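Long-range contacts in Nrps/pks (Streptomyces albus, PDB 4OPF), which serves as a ketosynthase domain of an "AT-less" polyketide synthase in the oxazolomycin pathway, where it probably handles the growing acyl chain as a thioester: residues R105-Y110 with F147-P152; Y138-L143 with G151-V156; A181-G186 with V229-P234. One frame throughout, in Å; residues are numbered along the deposited sequence.

Contact 1 (R105-Y110 with F147-P152)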
loop_
_atom_site.group_PDB
_atom_site.type_symbol
_atom_site.label_atom_id
_atom_site.label_comp_id
_atom_site.label_asym_id
_atom_site.label_seq_id
_atom_site.Cartn_x
_atom_site.Cartn_y
_atom_site.Cartn_z
ATOM N N ARG A 105 -13.765 -12.947 8.308
ATOM C CA ARG A 105 -14.142 -12.541 6.959
ATOM C C ARG A 105 -13.006 -11.896 6.179
ATOM O O ARG A 105 -12.020 -11.457 6.753
ATOM C CB ARG A 105 -15.358 -11.624 7.036
ATOM C CG ARG A 105 -16.594 -12.398 7.524
ATOM C CD ARG A 105 -17.838 -11.524 7.577
ATOM N NE ARG A 105 -18.393 -11.499 6.237
ATOM C CZ ARG A 105 -19.259 -12.388 5.733
ATOM N NH1 ARG A 105 -19.601 -12.257 4.469
ATOM N NH2 ARG A 105 -19.783 -13.335 6.476
ATOM N N GLY A 106 -13.159 -11.853 4.862
ATOM C CA GLY A 106 -12.156 -11.274 3.951
ATOM C C GLY A 106 -12.188 -9.761 3.923
ATOM O O GLY A 106 -12.555 -9.159 2.932
ATOM N N ILE A 107 -11.836 -9.169 5.031
ATOM C CA ILE A 107 -11.939 -7.744 5.229
ATOM C C ILE A 107 -10.515 -7.181 5.334
ATOM O O ILE A 107 -9.763 -7.613 6.166
ATOM C CB ILE A 107 -12.770 -7.451 6.503
ATOM C CG1 ILE A 107 -14.184 -8.046 6.293
ATOM C CG2 ILE A 107 -12.794 -5.971 6.792
ATOM C CD1 ILE A 107 -15.149 -7.675 7.373
ATOM N N GLY A 108 -10.167 -6.242 4.463
ATOM C CA GLY A 108 -8.848 -5.629 4.495
ATOM C C GLY A 108 -8.821 -4.483 5.487
ATOM O O GLY A 108 -9.865 -3.945 5.865
ATOM N N VAL A 109 -7.630 -4.177 5.965
ATOM C CA VAL A 109 -7.377 -3.119 6.902
ATOM C C VAL A 109 -6.278 -2.231 6.318
ATOM O O VAL A 109 -5.187 -2.689 6.003
ATOM C CB VAL A 109 -6.897 -3.690 8.219
ATOM C CG1 VAL A 109 -6.515 -2.600 9.221
ATOM C CG2 VAL A 109 -7.957 -4.575 8.813
ATOM N N TYR A 110 -6.567 -0.951 6.178
ATOM C CA TYR A 110 -5.679 0.002 5.555
ATOM C C TYR A 110 -5.583 1.206 6.450
ATOM O O TYR A 110 -6.580 1.914 6.641
ATOM C CB TYR A 110 -6.232 0.403 4.172
ATOM C CG TYR A 110 -6.418 -0.812 3.283
ATOM C CD1 TYR A 110 -5.373 -1.340 2.546
ATOM C CD2 TYR A 110 -7.588 -1.516 3.310
ATOM C CE1 TYR A 110 -5.552 -2.485 1.753
ATOM C CE2 TYR A 110 -7.770 -2.635 2.528
ATOM C CZ TYR A 110 -6.749 -3.120 1.766
ATOM O OH TYR A 110 -6.954 -4.266 1.013
ATOM N N PHE A 147 -9.710 -8.455 15.622
ATOM C CA PHE A 147 -11.012 -8.694 15.060
ATOM C C PHE A 147 -11.053 -9.905 14.133
ATOM O O PHE A 147 -12.116 -10.225 13.606
ATOM C CB PHE A 147 -11.449 -7.430 14.330
ATOM C CG PHE A 147 -11.695 -6.261 15.245
ATOM C CD1 PHE A 147 -12.834 -6.233 16.051
ATOM C CD2 PHE A 147 -10.817 -5.208 15.317
ATOM C CE1 PHE A 147 -13.092 -5.153 16.889
ATOM C CE2 PHE A 147 -11.090 -4.121 16.125
ATOM C CZ PHE A 147 -12.230 -4.097 16.908
ATOM N N ASP A 148 -9.910 -10.585 13.966
ATOM C CA ASP A 148 -9.742 -11.793 13.106
ATOM C C ASP A 148 -10.166 -11.518 11.622
ATOM O O ASP A 148 -10.976 -12.234 11.041
ATOM C CB ASP A 148 -10.538 -12.936 13.660
ATOM C CG ASP A 148 -10.177 -14.282 13.027
ATOM O OD1 ASP A 148 -9.050 -14.515 12.447
ATOM O OD2 ASP A 148 -11.032 -15.163 13.187
ATOM N N LEU A 149 -9.645 -10.437 11.069
ATOM C CA LEU A 149 -9.933 -10.025 9.714
ATOM C C LEU A 149 -8.853 -10.622 8.825
ATOM O O LEU A 149 -7.704 -10.695 9.219
ATOM C CB LEU A 149 -9.923 -8.532 9.685
ATOM C CG LEU A 149 -10.878 -7.882 10.713
ATOM C CD1 LEU A 149 -10.780 -6.383 10.534
ATOM C CD2 LEU A 149 -12.293 -8.346 10.466
ATOM N N ARG A 150 -9.233 -11.137 7.663
ATOM C CA ARG A 150 -8.348 -12.002 6.869
ATOM C C ARG A 150 -7.936 -11.399 5.543
ATOM O O ARG A 150 -7.237 -12.069 4.750
ATOM C CB ARG A 150 -9.066 -13.330 6.562
ATOM C CG ARG A 150 -9.583 -14.053 7.776
ATOM C CD ARG A 150 -8.552 -14.713 8.595
ATOM N NE ARG A 150 -9.167 -15.420 9.727
ATOM C CZ ARG A 150 -9.652 -16.655 9.694
ATOM N NH1 ARG A 150 -9.601 -17.367 8.581
ATOM N NH2 ARG A 150 -10.216 -17.158 10.764
ATOM N N GLY A 151 -8.347 -10.167 5.283
ATOM C CA GLY A 151 -7.920 -9.447 4.078
ATOM C C GLY A 151 -6.510 -8.901 4.273
ATOM O O GLY A 151 -5.945 -9.024 5.360
ATOM N N PRO A 152 -5.933 -8.293 3.234
ATOM C CA PRO A 152 -4.639 -7.616 3.425
ATOM C C PRO A 152 -4.671 -6.583 4.530
ATOM O O PRO A 152 -5.705 -5.930 4.739
ATOM C CB PRO A 152 -4.357 -6.951 2.053
ATOM C CG PRO A 152 -5.307 -7.583 1.106
ATOM C CD PRO A 152 -6.497 -8.061 1.882
HETATM O O HOH W 1 -6.997 -7.789 7.653
#
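R105, I107 and V109 on one side meet R150, G151 and P152 on the other through three backbone hydrogen bonds, the two segments' end-to-end directions lying about 52° apart. The loop 147-152 leads from helix 138-147 into strand 153-156, within a β-α-β crossover of the thiolase fold. The bond from V109 N to P152 O, 2.9 Å, is close to straight (165°); R150 N also donates to R105 O, whereas G151 N to I107 O is weak. A water donates to both I107 O and G151 O, linking the strand to the loop beside the weak G151 bond. Glycines suit the close approach: a side chain at G151 would strike G108 N, and one at G108 would run into the ring of Y110.

L149 supplies the apolar contact. Its CG lies beside its own backbone N (chi1 -55°), and the forked end reaches V109 CG2 through CD1 at 3.8 Å and I107 CB through CD2 at 4.1 Å, V109 and L149 crossing at nearly a right angle. R150 passes its CB over R105 O, then bends at chi2 so that its guanidinium grips D148 side-on, NE to OD1 at 2.9 Å and NH2 to OD2 at 3.2 Å. D148 OD1 also accepts from R259 N of the second subunit. An alanine in place of R150 would probably leave the D148 carboxylate without this charged mate and freer to turn beside the dimer interface. Across the other end, P152 O lies over one face of the Y110 ring, and Y110 OH rests 3.7 Å from P152 CG.

Contact 2 (Y138-L143 with G151-V156)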
loop_
_atom_site.group_PDB
_atom_site.type_symbol
_atom_site.label_atom_id
_atom_site.label_comp_id
_atom_site.label_asym_id
_atom_site.label_seq_id
_atom_site.Cartn_x
_atom_site.Cartn_y
_atom_site.Cartn_z
ATOM N N TYR A 138 2.243 -2.795 12.697
ATOM C CA TYR A 138 1.443 -3.171 13.873
ATOM C C TYR A 138 0.120 -2.390 13.934
ATOM O O TYR A 138 -0.866 -2.913 14.405
ATOM C CB TYR A 138 2.226 -3.017 15.205
ATOM C CG TYR A 138 2.581 -1.565 15.501
ATOM C CD1 TYR A 138 1.673 -0.710 16.111
ATOM C CD2 TYR A 138 3.813 -1.054 15.164
ATOM C CE1 TYR A 138 2.001 0.606 16.392
ATOM C CE2 TYR A 138 4.137 0.280 15.410
ATOM C CZ TYR A 138 3.214 1.109 16.008
ATOM O OH TYR A 138 3.541 2.426 16.269
ATOM N N LEU A 139 0.070 -1.144 13.432
ATOM C CA LEU A 139 -1.155 -0.381 13.516
ATOM C C LEU A 139 -2.302 -1.105 12.789
ATOM O O LEU A 139 -3.441 -1.085 13.307
ATOM C CB LEU A 139 -1.006 1.057 12.951
ATOM C CG LEU A 139 -0.140 2.005 13.791
ATOM C CD1 LEU A 139 -0.018 3.290 13.034
ATOM C CD2 LEU A 139 -0.777 2.309 15.142
ATOM N N ALA A 140 -2.016 -1.670 11.605
ATOM C CA ALA A 140 -3.003 -2.453 10.872
ATOM C C ALA A 140 -3.099 -3.882 11.458
ATOM O O ALA A 140 -4.196 -4.422 11.670
ATOM C CB ALA A 140 -2.649 -2.496 9.394
ATOM N N ALA A 141 -1.971 -4.496 11.728
ATOM C CA ALA A 141 -1.930 -5.929 12.159
ATOM C C ALA A 141 -2.634 -6.144 13.485
ATOM O O ALA A 141 -3.269 -7.181 13.650
ATOM C CB ALA A 141 -0.495 -6.473 12.282
ATOM N N ASN A 142 -2.562 -5.186 14.407
ATOM C CA ASN A 142 -3.329 -5.318 15.636
ATOM C C ASN A 142 -4.793 -5.426 15.390
ATOM O O ASN A 142 -5.455 -6.150 16.072
ATOM C CB ASN A 142 -3.146 -4.128 16.542
ATOM C CG ASN A 142 -1.892 -4.218 17.320
ATOM O OD1 ASN A 142 -1.597 -5.257 17.874
ATOM N ND2 ASN A 142 -1.145 -3.135 17.385
ATOM N N LEU A 143 -5.301 -4.701 14.395
ATOM C CA LEU A 143 -6.704 -4.723 14.123
ATOM C C LEU A 143 -7.090 -6.051 13.510
ATOM O O LEU A 143 -8.096 -6.659 13.877
ATOM C CB LEU A 143 -7.121 -3.566 13.214
ATOM C CG LEU A 143 -6.813 -2.164 13.700
ATOM C CD1 LEU A 143 -7.272 -1.102 12.728
ATOM C CD2 LEU A 143 -7.477 -1.916 15.014
ATOM N N GLY A 151 -8.347 -10.167 5.283
ATOM C CA GLY A 151 -7.920 -9.447 4.078
ATOM C C GLY A 151 -6.510 -8.901 4.273
ATOM O O GLY A 151 -5.945 -9.024 5.360
ATOM N N PRO A 152 -5.933 -8.293 3.234
ATOM C CA PRO A 152 -4.639 -7.616 3.425
ATOM C C PRO A 152 -4.671 -6.583 4.530
ATOM O O PRO A 152 -5.705 -5.930 4.739
ATOM C CB PRO A 152 -4.357 -6.951 2.053
ATOM C CG PRO A 152 -5.307 -7.583 1.106
ATOM C CD PRO A 152 -6.497 -8.061 1.882
ATOM N N SER A 153 -3.557 -6.441 5.246
ATOM C CA SER A 153 -3.485 -5.568 6.383
ATOM C C SER A 153 -2.278 -4.708 6.196
ATOM O O SER A 153 -1.184 -5.223 6.294
ATOM C CB SER A 153 -3.275 -6.390 7.625
ATOM O OG SER A 153 -3.417 -5.639 8.830
ATOM N N THR A 154 -2.458 -3.417 5.941
ATOM C CA THR A 154 -1.336 -2.566 5.578
ATOM C C THR A 154 -1.397 -1.181 6.187
ATOM O O THR A 154 -2.464 -0.604 6.403
ATOM C CB THR A 154 -1.208 -2.403 4.021
ATOM O OG1 THR A 154 -2.423 -1.984 3.487
ATOM C CG2 THR A 154 -0.912 -3.730 3.315
ATOM N N VAL A 155 -0.233 -0.652 6.476
ATOM C CA VAL A 155 -0.089 0.653 6.994
ATOM C C VAL A 155 0.678 1.479 5.959
ATOM O O VAL A 155 1.710 1.015 5.455
ATOM C CB VAL A 155 0.774 0.668 8.270
ATOM C CG1 VAL A 155 0.965 2.094 8.762
ATOM C CG2 VAL A 155 0.137 -0.123 9.369
ATOM N N VAL A 156 0.254 2.727 5.769
ATOM C CA VAL A 156 0.987 3.666 4.939
ATOM C C VAL A 156 1.290 4.941 5.674
ATOM O O VAL A 156 0.465 5.468 6.412
ATOM C CB VAL A 156 0.274 3.958 3.605
ATOM C CG1 VAL A 156 0.259 2.689 2.776
ATOM C CG2 VAL A 156 -1.141 4.369 3.808
#
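A140 sits with its methyl pointed at S153 and V155, the point where helix 138-143 lies on strand 153-156. Helix and strand are the second and third elements of a β-α-β crossover in the N-terminal half of the thiolase fold, the first being strand 107-112. Their axes approach to 6.4 Å at an angle of 153°, so the chain returns nearly antiparallel to the helix. So close an approach suits alanine, whose single methyl fits between the two strand residues.

S153 can be followed outward from the strand. Its CB lies 4.3 Å from A140 CB. From there OG swings anti to the backbone N (chi1 -170°), which lifts it against the helix, 3.3 Å from A140 CB and 3.2 Å from A140 C. It also lies near A140 O and A141 N, but the angles are poor for a bond with either. The hydroxyl is satisfied instead by S144 OG, one turn further along the same helix. Serine thus combines small size with a polar tip that finds its mate on the helix.

Two residues on, V155 turns the same way and offers the helix its branch CG2, which touches A140 CB at 3.7 Å and L139 CB at 3.9 Å. N137, just before the helix segment, adds polar ties, its ND2 to S153 O and its OD1 to V155 N, at the strand edge turned away from strand 107-112. On the other face T154 packs on H169 of the second subunit. Between the two strand side chains that reach the helix, T154 O lies 3.5 Å from A140 CB.

Contact 3 (A181-G186 with V229-P234)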
loop_
_atom_site.group_PDB
_atom_site.type_symbol
_atom_site.label_atom_id
_atom_site.label_comp_id
_atom_site.label_asym_id
_atom_site.label_seq_id
_atom_site.Cartn_x
_atom_site.Cartn_y
_atom_site.Cartn_z
ATOM N N ALA A 181 -14.861 -6.256 2.015
ATOM C CA ALA A 181 -15.068 -5.034 2.740
ATOM C C ALA A 181 -13.736 -4.585 3.233
ATOM O O ALA A 181 -12.782 -5.346 3.183
ATOM C CB ALA A 181 -16.028 -5.277 3.900
ATOM N N ALA A 182 -13.654 -3.341 3.655
ATOM C CA ALA A 182 -12.391 -2.732 4.068
ATOM C C ALA A 182 -12.558 -1.759 5.231
ATOM O O ALA A 182 -13.512 -0.958 5.272
ATOM C CB ALA A 182 -11.779 -1.974 2.914
ATOM N N VAL A 183 -11.638 -1.831 6.165
ATOM C CA VAL A 183 -11.548 -0.852 7.198
ATOM C C VAL A 183 -10.461 0.127 6.746
ATOM O O VAL A 183 -9.345 -0.293 6.394
ATOM C CB VAL A 183 -11.087 -1.514 8.510
ATOM C CG1 VAL A 183 -10.755 -0.480 9.540
ATOM C CG2 VAL A 183 -12.114 -2.482 9.041
ATOM N N VAL A 184 -10.752 1.411 6.776
ATOM C CA VAL A 184 -9.782 2.446 6.427
ATOM C C VAL A 184 -9.728 3.404 7.604
ATOM O O VAL A 184 -10.748 3.859 8.080
ATOM C CB VAL A 184 -10.242 3.195 5.174
ATOM C CG1 VAL A 184 -9.379 4.402 4.840
ATOM C CG2 VAL A 184 -10.182 2.261 4.005
ATOM N N ALA A 185 -8.536 3.733 8.070
ATOM C CA ALA A 185 -8.393 4.579 9.218
ATOM C C ALA A 185 -7.242 5.532 9.013
ATOM O O ALA A 185 -6.320 5.267 8.264
ATOM C CB ALA A 185 -8.063 3.757 10.458
ATOM N N GLY A 186 -7.266 6.579 9.804
ATOM C CA GLY A 186 -6.124 7.472 9.958
ATOM C C GLY A 186 -6.006 7.777 11.421
ATOM O O GLY A 186 -7.019 7.927 12.103
ATOM N N VAL A 229 -12.173 6.174 11.538
ATOM C CA VAL A 229 -12.274 4.859 10.916
ATOM C C VAL A 229 -13.532 4.764 10.084
ATOM O O VAL A 229 -14.617 5.166 10.551
ATOM C CB VAL A 229 -12.300 3.749 11.986
ATOM C CG1 VAL A 229 -12.305 2.403 11.333
ATOM C CG2 VAL A 229 -11.101 3.897 12.942
ATOM N N LEU A 230 -13.384 4.266 8.853
ATOM C CA LEU A 230 -14.523 3.959 7.931
ATOM C C LEU A 230 -14.598 2.470 7.682
ATOM O O LEU A 230 -13.547 1.808 7.570
ATOM C CB LEU A 230 -14.300 4.594 6.574
ATOM C CG LEU A 230 -13.966 6.063 6.612
ATOM C CD1 LEU A 230 -13.695 6.515 5.208
ATOM C CD2 LEU A 230 -15.103 6.867 7.248
ATOM N N LEU A 231 -15.811 1.940 7.615
ATOM C CA LEU A 231 -16.018 0.613 7.080
ATOM C C LEU A 231 -16.643 0.785 5.690
ATOM O O LEU A 231 -17.671 1.460 5.549
ATOM C CB LEU A 231 -16.879 -0.248 8.015
ATOM C CG LEU A 231 -17.206 -1.682 7.516
ATOM C CD1 LEU A 231 -16.009 -2.597 7.470
ATOM C CD2 LEU A 231 -18.247 -2.367 8.378
ATOM N N LEU A 232 -16.048 0.134 4.698
ATOM C CA LEU A 232 -16.431 0.215 3.297
ATOM C C LEU A 232 -16.818 -1.113 2.697
ATOM O O LEU A 232 -16.205 -2.143 2.988
ATOM C CB LEU A 232 -15.269 0.719 2.501
ATOM C CG LEU A 232 -14.581 1.986 2.974
ATOM C CD1 LEU A 232 -13.434 2.354 2.058
ATOM C CD2 LEU A 232 -15.533 3.160 3.047
ATOM N N LYS A 233 -17.797 -1.087 1.821
ATOM C CA LYS A 233 -18.215 -2.259 1.030
ATOM C C LYS A 233 -18.617 -1.784 -0.386
ATOM O O LYS A 233 -19.055 -0.653 -0.552
ATOM C CB LYS A 233 -19.475 -2.870 1.622
ATOM C CG LYS A 233 -19.289 -3.611 2.913
ATOM C CD LYS A 233 -20.598 -4.118 3.527
ATOM C CE LYS A 233 -21.221 -5.230 2.718
ATOM N NZ LYS A 233 -22.056 -6.040 3.653
ATOM N N PRO A 234 -18.614 -2.671 -1.354
ATOM C CA PRO A 234 -19.148 -2.298 -2.670
ATOM C C PRO A 234 -20.628 -1.899 -2.522
ATOM O O PRO A 234 -21.374 -2.535 -1.743
ATOM C CB PRO A 234 -19.028 -3.613 -3.470
ATOM C CG PRO A 234 -17.974 -4.430 -2.746
ATOM C CD PRO A 234 -18.222 -4.089 -1.298
#
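Four backbone hydrogen bonds join A182 with L232 and V184 with L230, each pair bonded in both directions. L230 N to V184 O, 2.8 Å, is almost straight at 174°, and the return bond from V184 N to L230 O lies in the carbonyl plane. At the A182 pair the two bonds differ: L232 N meets A182 O in the carbonyl plane, but A182 N approaches L232 O tilted from it.

CA-H...O contacts fill the intervals. L230 O, already holding V184 N, also receives V183 CA at 3.3 Å, and V184 O likewise takes V229 CA at 3.4 Å, so each carbonyl draws on two neighbouring residues of the facing strand.

The strands are antiparallel neighbours, their axes 162° apart, in the extended mixed sheet of the thiolase fold, where helices cover both faces. Apolar contacts therefore differ by face. A182, V184, L230 and L232 turn to the side packed by helices 162-175 and 338-352; here V184 CG2 meets L232 CD1 at 3.8 Å, while A182, merely a methyl, admits A170 of helix 162-175 close to the sheet. V183, A185, V229 and L231 face the opposite side, where helix 79-95 lies on V183, A185 and V229. V183 CG1 touches V229 CG1 at 3.7 Å diagonally across the strands, and A185 CB meets V229 CG2 at 3.9 Å. Branching at CB suits V229 to this place, since one methyl serves V183 and the other A185.

Charge enters only at the partly exposed end. K233 lays CG against A181 CB at 3.8 Å, then its chain bends at chi3 (69°) and carries NZ off to a salt bridge with D243.

How the contacts relate
Of the segments in contact, the one on strand 107-112 comes first along the chain, and contact 1 closes when the chain, having passed through helix 138-147, returns in loop 147-152. Contact 2 opens inside that span, at 138-143, and closes beyond it on 151-156, sharing G151 and P152, so the two cross rather than nest. V109 O probably accepts from T154 N between them. Contact 3 follows in series, pairing strands 181-188 and 226-234; G108 O, probably accepting from V183 N, joins it to contact 1. Along one sheet, contact 1 thus holds the loop entering strand 153-156 against strand 107-112, and contact 2 packs helix 138-147 on strand 153-156.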